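Local coordinates for 2,3-dihydroxybenzoate-AMP ligase (Mycobacterium smegmatis, PDB 5KEI), which belongs to the ANL superfamily of AMP-binding enzymes, pairing a large N-terminal portion with a small C-terminal domain, at residues A[90-95]-A[142-147]. Residues are numbered along the deposited sequence; the frame is centred on the assembly and turned at random.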
loop_
_atom_site.group_PDB
_atom_site.type_symbol
_atom_site.label_atom_id
_atom_site.label_comp_id
_atom_site.label_asym_id
_atom_site.label_seq_id
_atom_site.Cartn_x
_atom_site.Cartn_y
_atom_site.Cartn_z
ATOM N N LEU A 90 -15.057 -24.272 -0.612
ATOM C CA LEU A 90 -16.231 -23.408 -0.503
ATOM C C LEU A 90 -16.654 -22.942 -1.889
ATOM O O LEU A 90 -17.715 -22.338 -2.057
ATOM C CB LEU A 90 -15.959 -22.194 0.402
ATOM C CG LEU A 90 -15.562 -22.385 1.874
ATOM C CD1 LEU A 90 -15.254 -21.033 2.506
ATOM C CD2 LEU A 90 -16.649 -23.093 2.668
ATOM N N GLY A 91 -15.815 -23.207 -2.884
ATOM C CA GLY A 91 -16.138 -22.820 -4.246
ATOM C C GLY A 91 -15.419 -21.567 -4.706
ATOM O O GLY A 91 -15.682 -21.058 -5.793
ATOM N N ILE A 92 -14.516 -21.065 -3.869
ATOM C CA ILE A 92 -13.633 -19.967 -4.247
ATOM C C ILE A 92 -12.621 -20.473 -5.273
ATOM O O ILE A 92 -11.936 -21.481 -5.055
ATOM C CB ILE A 92 -12.910 -19.366 -3.019
ATOM C CG1 ILE A 92 -13.938 -18.753 -2.055
ATOM C CG2 ILE A 92 -11.874 -18.324 -3.461
ATOM C CD1 ILE A 92 -13.374 -18.347 -0.705
ATOM N N ARG A 93 -12.542 -19.770 -6.396
ATOM C CA ARG A 93 -11.820 -20.256 -7.566
ATOM C C ARG A 93 -10.646 -19.340 -7.890
ATOM O O ARG A 93 -10.673 -18.180 -7.519
ATOM C CB ARG A 93 -12.780 -20.353 -8.763
ATOM C CG ARG A 93 -13.978 -21.264 -8.524
ATOM C CD ARG A 93 -13.681 -22.711 -8.907
ATOM N NE ARG A 93 -13.840 -22.911 -10.347
ATOM C CZ ARG A 93 -12.839 -23.117 -11.202
ATOM N NH1 ARG A 93 -11.583 -23.181 -10.769
ATOM N NH2 ARG A 93 -13.099 -23.276 -12.495
ATOM N N PRO A 94 -9.615 -19.863 -8.583
ATOM C CA PRO A 94 -8.488 -19.024 -8.995
ATOM C C PRO A 94 -8.934 -17.669 -9.576
ATOM O O PRO A 94 -9.892 -17.610 -10.355
ATOM C CB PRO A 94 -7.793 -19.882 -10.054
ATOM C CG PRO A 94 -8.040 -21.266 -9.596
ATOM C CD PRO A 94 -9.437 -21.262 -9.021
ATOM N N GLY A 95 -8.266 -16.593 -9.156
ATOM C CA GLY A 95 -8.575 -15.260 -9.636
ATOM C C GLY A 95 -9.593 -14.519 -8.785
ATOM O O GLY A 95 -9.687 -13.300 -8.852
ATOM N N SER A 142 -14.685 -6.958 -6.815
ATOM C CA SER A 142 -15.646 -8.049 -7.047
ATOM C C SER A 142 -15.381 -9.203 -6.082
ATOM O O SER A 142 -15.499 -10.366 -6.452
ATOM C CB SER A 142 -15.585 -8.560 -8.496
ATOM O OG SER A 142 -15.912 -7.527 -9.412
ATOM N N ALA A 143 -15.011 -8.865 -4.850
ATOM C CA ALA A 143 -14.746 -9.862 -3.821
ATOM C C ALA A 143 -15.892 -10.859 -3.695
ATOM O O ALA A 143 -17.063 -10.495 -3.810
ATOM C CB ALA A 143 -14.486 -9.184 -2.479
ATOM N N VAL A 144 -15.546 -12.123 -3.470
ATOM C CA VAL A 144 -16.542 -13.181 -3.332
ATOM C C VAL A 144 -16.600 -13.668 -1.882
ATOM O O VAL A 144 -17.464 -14.455 -1.506
ATOM C CB VAL A 144 -16.250 -14.364 -4.295
ATOM C CG1 VAL A 144 -16.015 -13.831 -5.687
ATOM C CG2 VAL A 144 -15.048 -15.176 -3.831
ATOM N N ALA A 145 -15.684 -13.177 -1.060
ATOM C CA ALA A 145 -15.633 -13.591 0.329
ATOM C C ALA A 145 -14.939 -12.549 1.200
ATOM O O ALA A 145 -14.434 -11.542 0.707
ATOM C CB ALA A 145 -14.947 -14.942 0.453
ATOM N N LEU A 146 -14.935 -12.812 2.503
ATOM C CA LEU A 146 -14.413 -11.891 3.498
ATOM C C LEU A 146 -13.884 -12.666 4.708
ATOM O O LEU A 146 -14.625 -13.443 5.319
ATOM C CB LEU A 146 -15.498 -10.919 3.935
ATOM C CG LEU A 146 -15.179 -10.067 5.172
ATOM C CD1 LEU A 146 -14.046 -9.077 4.918
ATOM C CD2 LEU A 146 -16.434 -9.332 5.659
ATOM N N VAL A 147 -12.609 -12.472 5.049
ATOM C CA VAL A 147 -12.035 -13.124 6.222
ATOM C C VAL A 147 -11.836 -12.097 7.332
ATOM O O VAL A 147 -11.219 -11.056 7.112
ATOM C CB VAL A 147 -10.708 -13.810 5.896
ATOM C CG1 VAL A 147 -10.119 -14.460 7.146
ATOM C CG2 VAL A 147 -10.908 -14.843 4.770
#
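No ring, amide or other flat group takes part where Ile92 meets Val144 and Ala145; the surfaces are purely aliphatic, so the packing rests on methyl and methylene groups rather than on faces and edges. Ile92 supplies two neighbouring points of touch. Its CG1 methylene lies 4.1 Å from Val144 CG2, while CD1, one carbon further out, reaches 3.9 Å from Ala145 CB. Because CD1 lies anti to CA (chi2 170°), the branch is extended and spans both residues. The isoleucine and valine side chains meet at a slant. In Val144, chi1 of -49° puts CG1 anti to the carbonyl carbon and leaves CG2, the branch that touches, between backbone N and carbonyl carbon. No hydrogen bond joins the two segments, and the closest pair of alpha carbons, Ile92 CA and Val144 CA, is 7.4 Å apart. Together they bury a modest 95 Å².

Gly91 ends the preceding helix in a Schellman motif. Asp96 ties the two sides: its OD2 accepts a hydrogen bond from Arg93 N, and Val144 rests against it. Val144 and Ala145 make backbone hydrogen bonds to Arg97 and Leu99, respectively. The contact thus exemplifies a helix-to-strand loop packing on a neighbouring strand: strand 97-101, into which the loop runs, lies next to and parallel with strand 145-149 in the mixed, largely parallel seven-stranded sheet of the AMP-binding family portion.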